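Local coordinates for protein tubulin-binding cofactor A (Leishmania major, PDB 4CQI) that probably acts early in the tubulin folding pathway, capturing beta-tubulin and stabilising it in a quasi-native conformation on the way to microtubule assembly, at residues L28-L42 with S84-Y98. Sequence-based numbering, arbitrary orientation.
Sequences LRIKVSALKRTIKDL and SVNRIMASVKDLSDY
Lys-31 reaches across from helix 23-62 to Asp-94 and Tyr-98 of helix 67-100, on one flank of the long antiparallel hairpin of the TBCA three-helix bundle. Its CB lies 4.0 Å from Leu-95 CD1; CG and CD then run past Asp-94 OD2, CD also touching Tyr-98 CB. CE meets Tyr-98 CG at 3.8 Å, and the final bend of the chain (chi4 -65°) turns NZ onto Asp-94 OD2, a 2.6 Å salt bridge on the syn side of the carboxylate.

Inside this flank the packing is knobs-into-holes, as in a coiled coil. Leu-35 sits among Ile-88, Ser-91, Val-92 and Leu-95, its CD1 against Val-92 CG2 and its CD2 against Leu-95 CD2. Ile-88 fills the reciprocal hole of Leu-35, Thr-38, Ile-39 and Leu-42, with CD1 pressed to 3.4 Å from Leu-42 CD2. Helix 109-125 packs on the Leu-35 and Leu-95 end of this core, through Thr-118 and Met-119.

One water joins Lys-31 O to Ser-91 OG; a second, bonded to Ser-91 O, reaches Lys-31 O only weakly. A third links Thr-38 O to Ser-84 O. At the Leu-42 end of the contact, Thr-38 CG2 lies over one face of the Arg-87 guanidinium, whose NH1 donates a 3.0 Å hydrogen bond, part of a salt bridge, to the anti lone pair of Asp-41 OD2.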
ATOM      1  N   LEU A  28      -2.741   7.580 -16.676  1.00 16.82           N
ATOM      2  CA  LEU A  28      -1.677   6.641 -16.288  1.00 18.61           C
ATOM      3  C   LEU A  28      -0.856   7.157 -15.105  1.00 19.19           C
ATOM      4  O   LEU A  28      -0.559   6.415 -14.159  1.00 17.45           O
ATOM      5  CB  LEU A  28      -0.777   6.294 -17.462  1.00 18.91           C
ATOM      6  CG  LEU A  28       0.296   5.230 -17.288  1.00 19.80           C
ATOM      7  CD1 LEU A  28      -0.279   3.923 -16.726  1.00 18.41           C
ATOM      8  CD2 LEU A  28       1.046   4.962 -18.613  1.00 18.31           C
ATOM      9  N   ARG A  29      -0.479   8.432 -15.178  1.00 20.42           N
ATOM     10  CA  ARG A  29       0.270   9.090 -14.104  1.00 22.22           C
ATOM     11  C   ARG A  29      -0.475   9.040 -12.772  1.00 21.07           C
ATOM     12  O   ARG A  29       0.116   8.691 -11.738  1.00 19.94           O
ATOM     13  CB  ARG A  29       0.572  10.547 -14.537  1.00 26.48           C
ATOM     14  CG  ARG A  29       1.646  11.282 -13.765  1.00 35.55           C
ATOM     15  CD  ARG A  29       1.977  12.616 -14.462  1.00 38.05           C
ATOM     16  NE  ARG A  29       2.872  12.443 -15.622  1.00 42.60           N
ATOM     17  CZ  ARG A  29       2.587  12.725 -16.899  1.00 44.63           C
ATOM     18  NH1 ARG A  29       1.396  13.222 -17.256  1.00 53.02           N
ATOM     19  NH2 ARG A  29       3.505  12.518 -17.842  1.00 44.51           N
ATOM     20  N   ILE A  30      -1.772   9.374 -12.780  1.00 19.03           N
ATOM     21  CA  ILE A  30      -2.594   9.338 -11.585  1.00 19.18           C
ATOM     22  C   ILE A  30      -2.640   7.930 -11.010  1.00 18.79           C
ATOM     23  O   ILE A  30      -2.518   7.750  -9.791  1.00 17.97           O
ATOM     24  CB  ILE A  30      -4.035   9.812 -11.867  1.00 21.45           C
ATOM     25  CG1 ILE A  30      -4.067  11.320 -12.170  1.00 23.60           C
ATOM     26  CG2 ILE A  30      -4.968   9.486 -10.695  1.00 22.09           C
ATOM     27  CD1 ILE A  30      -5.316  11.725 -12.951  1.00 23.56           C
ATOM     28  N   LYS A  31      -2.832   6.948 -11.872  1.00 16.87           N
ATOM     29  CA  LYS A  31      -2.897   5.553 -11.398  1.00 17.15           C
ATOM     30  C   LYS A  31      -1.550   5.082 -10.809  1.00 16.34           C
ATOM     31  O   LYS A  31      -1.534   4.408  -9.779  1.00 16.17           O
ATOM     32  CB  LYS A  31      -3.395   4.615 -12.484  1.00 17.74           C
ATOM     33  CG  LYS A  31      -4.825   4.875 -12.957  1.00 17.71           C
ATOM     34  CD  LYS A  31      -5.263   3.793 -13.962  1.00 18.25           C
ATOM     35  CE  LYS A  31      -6.700   4.072 -14.448  1.00 20.31           C
ATOM     36  NZ  LYS A  31      -7.728   3.977 -13.374  1.00 18.31           N
ATOM     37  N   VAL A  32      -0.432   5.481 -11.428  1.00 14.86           N
ATOM     38  CA  VAL A  32       0.896   5.121 -10.929  1.00 15.84           C
ATOM     39  C   VAL A  32       1.106   5.769  -9.568  1.00 16.28           C
ATOM     40  O   VAL A  32       1.592   5.106  -8.636  1.00 16.78           O
ATOM     41  CB  VAL A  32       2.013   5.497 -11.936  1.00 15.39           C
ATOM     42  CG1 VAL A  32       3.407   5.411 -11.291  1.00 14.98           C
ATOM     43  CG2 VAL A  32       1.906   4.584 -13.158  1.00 14.71           C
ATOM     44  N   SER A  33       0.744   7.038  -9.432  1.00 16.25           N
ATOM     45  CA  SER A  33       0.891   7.748  -8.146  0.50 17.57           C
ATOM     46  C   SER A  33       0.024   7.106  -7.074  1.00 18.07           C
ATOM     47  O   SER A  33       0.462   6.912  -5.905  1.00 17.80           O
ATOM     48  CB  SER A  33       0.562   9.239  -8.283  0.50 18.41           C
ATOM     49  OG  SER A  33       0.545   9.880  -7.014  0.50 20.35           O
ATOM     50  N   ALA A  34      -1.203   6.751  -7.437  1.00 17.79           N
ATOM     51  CA  ALA A  34      -2.078   6.080  -6.484  1.00 17.38           C
ATOM     52  C   ALA A  34      -1.480   4.754  -5.975  1.00 16.53           C
ATOM     53  O   ALA A  34      -1.539   4.457  -4.754  1.00 16.49           O
ATOM     54  CB  ALA A  34      -3.451   5.870  -7.122  1.00 18.14           C
ATOM     55  N   LEU A  35      -0.915   3.952  -6.888  1.00 15.37           N
ATOM     56  CA  LEU A  35      -0.337   2.665  -6.562  1.00 15.44           C
ATOM     57  C   LEU A  35       0.870   2.855  -5.617  1.00 16.38           C
ATOM     58  O   LEU A  35       1.015   2.142  -4.612  1.00 14.09           O
ATOM     59  CB  LEU A  35       0.091   1.882  -7.813  1.00 14.25           C
ATOM     60  CG  LEU A  35       0.896   0.595  -7.565  1.00 14.12           C
ATOM     61  CD1 LEU A  35       0.259  -0.395  -6.564  1.00 13.03           C
ATOM     62  CD2 LEU A  35       1.215  -0.107  -8.878  1.00 13.74           C
ATOM     63  N   LYS A  36       1.728   3.804  -5.975  1.00 16.55           N
ATOM     64  CA  LYS A  36       2.873   4.121  -5.146  1.00 18.76           C
ATOM     65  C   LYS A  36       2.423   4.442  -3.710  1.00 17.63           C
ATOM     66  O   LYS A  36       3.034   3.950  -2.754  1.00 17.17           O
ATOM     67  CB  LYS A  36       3.637   5.321  -5.759  1.00 22.75           C
ATOM     68  CG  LYS A  36       4.902   5.695  -5.003  1.00 28.08           C
ATOM     69  CD  LYS A  36       5.717   6.760  -5.757  1.00 33.19           C
ATOM     70  CE  LYS A  36       6.347   7.816  -4.834  1.00 40.55           C
ATOM     71  NZ  LYS A  36       7.230   7.297  -3.745  1.00 42.57           N
ATOM     72  N   ARG A  37       1.375   5.248  -3.560  1.00 16.70           N
ATOM     73  CA  ARG A  37       0.817   5.561  -2.199  1.00 18.78           C
ATOM     74  C   ARG A  37       0.322   4.321  -1.449  1.00 16.33           C
ATOM     75  O   ARG A  37       0.621   4.195  -0.270  1.00 14.69           O
ATOM     76  CB  ARG A  37      -0.256   6.649  -2.250  0.50 20.00           C
ATOM     77  CG  ARG A  37       0.326   8.052  -2.210  0.50 22.07           C
ATOM     78  CD  ARG A  37      -0.754   9.095  -2.094  0.50 23.70           C
ATOM     79  NE  ARG A  37      -1.644   9.028  -3.233  0.50 26.11           N
ATOM     80  CZ  ARG A  37      -1.493   9.759  -4.333  0.50 25.59           C
ATOM     81  NH1 ARG A  37      -0.494  10.626  -4.427  0.50 26.66           N
ATOM     82  NH2 ARG A  37      -2.347   9.626  -5.317  0.50 24.94           N
ATOM     83  N   THR A  38      -0.370   3.388  -2.109  1.00 15.39           N
ATOM     84  CA  THR A  38      -0.794   2.158  -1.437  1.00 14.85           C
ATOM     85  C   THR A  38       0.410   1.332  -0.985  1.00 14.50           C
ATOM     86  O   THR A  38       0.360   0.644   0.035  1.00 14.88           O
ATOM     87  CB  THR A  38      -1.736   1.279  -2.283  1.00 16.63           C
ATOM     88  OG1 THR A  38      -1.010   0.701  -3.390  1.00 16.86           O
ATOM     89  CG2 THR A  38      -2.937   2.089  -2.824  1.00 17.45           C
ATOM     90  N   ILE A  39       1.506   1.374  -1.736  1.00 13.69           N
ATOM     91  CA  ILE A  39       2.667   0.596  -1.325  1.00 13.95           C
ATOM     92  C   ILE A  39       3.314   1.210  -0.059  1.00 15.52           C
ATOM     93  O   ILE A  39       3.671   0.490   0.870  1.00 13.90           O
ATOM     94  CB  ILE A  39       3.659   0.427  -2.481  1.00 13.49           C
ATOM     95  CG1 ILE A  39       2.979  -0.338  -3.606  1.00 13.13           C
ATOM     96  CG2 ILE A  39       4.922  -0.306  -2.053  1.00 14.56           C
ATOM     97  CD1 ILE A  39       3.730  -0.284  -4.916  1.00 12.90           C
ATOM     98  N   LYS A  40       3.459   2.542  -0.034  1.00 15.58           N
ATOM     99  CA  LYS A  40       4.003   3.215   1.128  1.00 17.18           C
ATOM    100  C   LYS A  40       3.087   2.976   2.340  1.00 16.01           C
ATOM    101  O   LYS A  40       3.574   2.699   3.451  1.00 14.26           O
ATOM    102  CB  LYS A  40       4.189   4.716   0.853  1.00 19.93           C
ATOM    103  CG  LYS A  40       5.118   5.056  -0.316  1.00 26.14           C
ATOM    104  CD  LYS A  40       6.534   4.553  -0.109  1.00 31.49           C
ATOM    105  CE  LYS A  40       7.529   5.348  -0.971  1.00 35.89           C
ATOM    106  NZ  LYS A  40       8.907   4.757  -0.964  1.00 41.86           N
ATOM    107  N   ASP A  41       1.777   3.005   2.112  1.00 15.99           N
ATOM    108  CA  ASP A  41       0.807   2.681   3.190  1.00 15.50           C
ATOM    109  C   ASP A  41       1.103   1.347   3.850  1.00 15.30           C
ATOM    110  O   ASP A  41       1.038   1.226   5.081  1.00 12.81           O
ATOM    111  CB  ASP A  41      -0.672   2.729   2.711  1.00 15.64           C
ATOM    112  CG  ASP A  41      -1.176   4.151   2.401  1.00 17.33           C
ATOM    113  OD1 ASP A  41      -0.536   5.125   2.854  1.00 18.76           O
ATOM    114  OD2 ASP A  41      -2.190   4.282   1.670  1.00 17.22           O
ATOM    115  N   LEU A  42       1.366   0.319   3.051  1.00 13.42           N
ATOM    116  CA  LEU A  42       1.620  -0.989   3.635  1.00 13.51           C
ATOM    117  C   LEU A  42       2.926  -0.944   4.441  1.00 13.62           C
ATOM    118  O   LEU A  42       3.014  -1.513   5.527  1.00 12.66           O
ATOM    119  CB  LEU A  42       1.692  -2.055   2.549  1.00 13.39           C
ATOM    120  CG  LEU A  42       2.112  -3.435   2.993  1.00 14.04           C
ATOM    121  CD1 LEU A  42       1.152  -4.027   4.051  1.00 12.31           C
ATOM    122  CD2 LEU A  42       2.285  -4.334   1.763  1.00 14.79           C
ATOM    123  N   SER A  84      -4.216  -3.450   3.686  1.00 14.21           N
ATOM    124  CA  SER A  84      -3.290  -2.655   2.846  1.00 13.48           C
ATOM    125  C   SER A  84      -2.816  -3.453   1.633  1.00 12.81           C
ATOM    126  O   SER A  84      -2.744  -2.957   0.484  1.00 12.82           O
ATOM    127  CB  SER A  84      -2.104  -2.144   3.685  1.00 13.75           C
ATOM    128  OG  SER A  84      -2.551  -1.353   4.814  1.00 13.38           O
ATOM    129  N   VAL A  85      -2.523  -4.722   1.857  1.00 12.61           N
ATOM    130  CA  VAL A  85      -2.204  -5.632   0.779  1.00 12.39           C
ATOM    131  C   VAL A  85      -3.325  -5.653  -0.264  1.00 11.66           C
ATOM    132  O   VAL A  85      -3.053  -5.607  -1.473  1.00 12.21           O
ATOM    133  CB  VAL A  85      -1.986  -7.071   1.302  1.00 12.44           C
ATOM    134  CG1 VAL A  85      -2.006  -8.067   0.138  1.00 13.31           C
ATOM    135  CG2 VAL A  85      -0.678  -7.181   2.086  1.00 13.19           C
ATOM    136  N   ASN A  86      -4.573  -5.752   0.185  1.00 12.08           N
ATOM    137  CA  ASN A  86      -5.730  -5.840  -0.750  1.00 11.93           C
ATOM    138  C   ASN A  86      -5.833  -4.578  -1.624  1.00 12.96           C
ATOM    139  O   ASN A  86      -6.121  -4.674  -2.831  1.00 12.63           O
ATOM    140  CB  ASN A  86      -7.030  -6.121   0.007  1.00 11.63           C
ATOM    141  CG  ASN A  86      -6.997  -7.449   0.737  1.00 12.41           C
ATOM    142  OD1 ASN A  86      -6.201  -8.335   0.371  1.00 11.71           O
ATOM    143  ND2 ASN A  86      -7.836  -7.593   1.822  1.00 11.29           N
ATOM    144  N   ARG A  87      -5.553  -3.421  -1.022  1.00 13.69           N
ATOM    145  CA  ARG A  87      -5.532  -2.162  -1.753  1.00 14.87           C
ATOM    146  C   ARG A  87      -4.421  -2.093  -2.770  1.00 13.30           C
ATOM    147  O   ARG A  87      -4.631  -1.580  -3.877  1.00 13.96           O
ATOM    148  CB  ARG A  87      -5.491  -0.933  -0.815  1.00 17.29           C
ATOM    149  CG  ARG A  87      -6.707  -0.753   0.091  1.00 21.42           C
ATOM    150  CD  ARG A  87      -6.433   0.297   1.165  1.00 25.04           C
ATOM    151  NE  ARG A  87      -6.252   1.643   0.587  1.00 28.35           N
ATOM    152  CZ  ARG A  87      -5.144   2.372   0.635  1.00 30.75           C
ATOM    153  NH1 ARG A  87      -4.038   1.946   1.266  1.00 26.85           N
ATOM    154  NH2 ARG A  87      -5.162   3.575   0.068  1.00 36.93           N
ATOM    155  N   ILE A  88      -3.231  -2.604  -2.450  1.00 13.10           N
ATOM    156  CA  ILE A  88      -2.150  -2.660  -3.425  1.00 12.50           C
ATOM    157  C   ILE A  88      -2.576  -3.507  -4.582  1.00 13.58           C
ATOM    158  O   ILE A  88      -2.469  -3.098  -5.744  1.00 12.75           O
ATOM    159  CB  ILE A  88      -0.837  -3.243  -2.864  1.00 12.75           C
ATOM    160  CG1 ILE A  88      -0.217  -2.278  -1.837  1.00 12.63           C
ATOM    161  CG2 ILE A  88       0.161  -3.500  -3.995  1.00 12.65           C
ATOM    162  CD1 ILE A  88       0.847  -2.947  -0.937  1.00 13.42           C
ATOM    163  N   MET A  89      -3.083  -4.716  -4.286  1.00 14.25           N
ATOM    164  CA  MET A  89      -3.480  -5.600  -5.371  1.00 14.27           C
ATOM    165  C   MET A  89      -4.587  -5.032  -6.249  1.00 12.92           C
ATOM    166  O   MET A  89      -4.534  -5.222  -7.456  1.00 13.46           O
ATOM    167  CB  MET A  89      -3.831  -6.983  -4.832  1.00 16.47           C
ATOM    168  CG  MET A  89      -2.688  -7.704  -4.160  1.00 17.65           C
ATOM    169  SD  MET A  89      -1.359  -8.191  -5.282  1.00 23.19           S
ATOM    170  CE  MET A  89      -0.382  -6.763  -5.439  1.00 22.25           C
ATOM    171  N   ALA A  90      -5.559  -4.342  -5.676  1.00 11.95           N
ATOM    172  CA  ALA A  90      -6.643  -3.748  -6.462  1.00 12.59           C
ATOM    173  C   ALA A  90      -6.095  -2.637  -7.377  1.00 13.23           C
ATOM    174  O   ALA A  90      -6.501  -2.515  -8.553  1.00 13.31           O
ATOM    175  CB  ALA A  90      -7.763  -3.207  -5.553  1.00 12.41           C
ATOM    176  N   SER A  91      -5.119  -1.899  -6.865  1.00 13.48           N
ATOM    177  CA  SER A  91      -4.460  -0.831  -7.633  1.00 14.60           C
ATOM    178  C   SER A  91      -3.578  -1.385  -8.762  1.00 14.32           C
ATOM    179  O   SER A  91      -3.538  -0.828  -9.882  1.00 15.50           O
ATOM    180  CB  SER A  91      -3.676   0.062  -6.640  1.00 16.00           C
ATOM    181  OG  SER A  91      -3.063   1.139  -7.318  1.00 20.75           O
ATOM    182  N   VAL A  92      -2.888  -2.479  -8.495  1.00 12.94           N
ATOM    183  CA  VAL A  92      -2.065  -3.158  -9.498  1.00 13.94           C
ATOM    184  C   VAL A  92      -2.938  -3.629 -10.656  1.00 15.55           C
ATOM    185  O   VAL A  92      -2.590  -3.416 -11.830  1.00 15.02           O
ATOM    186  CB  VAL A  92      -1.243  -4.320  -8.911  1.00 13.60           C
ATOM    187  CG1 VAL A  92      -0.627  -5.189 -10.036  1.00 15.19           C
ATOM    188  CG2 VAL A  92      -0.147  -3.802  -7.961  1.00 12.90           C
ATOM    189  N   LYS A  93      -4.078  -4.247 -10.325  1.00 16.07           N
ATOM    190  CA  LYS A  93      -5.040  -4.730 -11.356  1.00 18.59           C
ATOM    191  C   LYS A  93      -5.653  -3.620 -12.195  1.00 17.38           C
ATOM    192  O   LYS A  93      -5.765  -3.761 -13.423  1.00 20.13           O
ATOM    193  CB  LYS A  93      -6.182  -5.537 -10.720  1.00 20.64           C
ATOM    194  CG  LYS A  93      -7.178  -6.138 -11.701  1.00 23.61           C
ATOM    195  CD  LYS A  93      -6.523  -7.211 -12.546  1.00 28.04           C
ATOM    196  CE  LYS A  93      -7.536  -8.024 -13.377  1.00 32.30           C
ATOM    197  NZ  LYS A  93      -6.771  -8.837 -14.389  1.00 36.38           N
ATOM    198  N   ASP A  94      -6.004  -2.520 -11.549  1.00 16.93           N
ATOM    199  CA  ASP A  94      -6.529  -1.362 -12.222  1.00 18.86           C
ATOM    200  C   ASP A  94      -5.518  -0.786 -13.228  1.00 17.28           C
ATOM    201  O   ASP A  94      -5.874  -0.474 -14.394  1.00 14.46           O
ATOM    202  CB  ASP A  94      -6.929  -0.306 -11.206  1.00 20.11           C
ATOM    203  CG  ASP A  94      -7.642   0.868 -11.839  1.00 24.02           C
ATOM    204  OD1 ASP A  94      -8.733   0.650 -12.438  1.00 23.52           O
ATOM    205  OD2 ASP A  94      -7.174   2.008 -11.692  1.00 22.85           O
ATOM    206  N   LEU A  95      -4.262  -0.685 -12.799  1.00 17.02           N
ATOM    207  CA  LEU A  95      -3.197  -0.155 -13.637  1.00 16.58           C
ATOM    208  C   LEU A  95      -2.921  -1.095 -14.751  1.00 17.15           C
ATOM    209  O   LEU A  95      -2.825  -0.699 -15.921  1.00 15.82           O
ATOM    210  CB  LEU A  95      -1.924   0.127 -12.788  1.00 15.93           C
ATOM    211  CG  LEU A  95      -0.679   0.685 -13.459  1.00 16.08           C
ATOM    212  CD1 LEU A  95      -0.945   1.958 -14.284  1.00 14.72           C
ATOM    213  CD2 LEU A  95       0.441   0.911 -12.427  1.00 15.41           C
ATOM    214  N   SER A  96      -2.794  -2.373 -14.432  1.00 18.69           N
ATOM    215  CA  SER A  96      -2.574  -3.388 -15.425  1.00 19.99           C
ATOM    216  C   SER A  96      -3.670  -3.450 -16.517  1.00 21.48           C
ATOM    217  O   SER A  96      -3.365  -3.564 -17.728  1.00 20.48           O
ATOM    218  CB  SER A  96      -2.481  -4.759 -14.736  1.00 22.67           C
ATOM    219  OG  SER A  96      -2.233  -5.772 -15.697  1.00 26.84           O
ATOM    220  N   ASP A  97      -4.920  -3.381 -16.092  1.00 20.17           N
ATOM    221  CA  ASP A  97      -6.061  -3.278 -17.027  1.00 21.66           C
ATOM    222  C   ASP A  97      -5.932  -2.032 -17.909  1.00 20.68           C
ATOM    223  O   ASP A  97      -6.136  -2.124 -19.098  1.00 23.66           O
ATOM    224  CB  ASP A  97      -7.388  -3.207 -16.272  1.00 21.60           C
ATOM    225  CG  ASP A  97      -7.834  -4.572 -15.706  1.00 23.38           C
ATOM    226  OD1 ASP A  97      -7.168  -5.603 -15.945  1.00 25.12           O
ATOM    227  OD2 ASP A  97      -8.854  -4.572 -14.987  1.00 26.06           O
ATOM    228  N   TYR A  98      -5.622  -0.875 -17.325  1.00 19.81           N
ATOM    229  CA  TYR A  98      -5.512   0.381 -18.079  1.00 19.87           C
ATOM    230  C   TYR A  98      -4.434   0.286 -19.150  1.00 20.67           C
ATOM    231  O   TYR A  98      -4.622   0.768 -20.283  1.00 21.50           O
ATOM    232  CB  TYR A  98      -5.219   1.579 -17.167  1.00 19.15           C
ATOM    233  CG  TYR A  98      -5.435   2.906 -17.869  1.00 19.59           C
ATOM    234  CD1 TYR A  98      -6.704   3.311 -18.222  1.00 18.81           C
ATOM    235  CD2 TYR A  98      -4.366   3.737 -18.214  1.00 19.43           C
ATOM    236  CE1 TYR A  98      -6.931   4.479 -18.887  1.00 20.88           C
ATOM    237  CE2 TYR A  98      -4.579   4.917 -18.873  1.00 19.11           C
ATOM    238  CZ  TYR A  98      -5.871   5.290 -19.227  1.00 20.54           C
ATOM    239  OH  TYR A  98      -6.117   6.478 -19.888  1.00 20.60           O
TER
HETATM  240  O   HOH W   1      -3.789   1.817 -10.352  1.00 27.94           O
HETATM  241  O   HOH W   2      -3.535   3.274  -8.816  1.00 32.93           O
HETATM  242  O   HOH W   3      -2.149  -0.249   0.945  1.00 14.88           O
HETATM  243  O   HOH W   4      -3.416   5.336  -0.380  1.00 28.97           O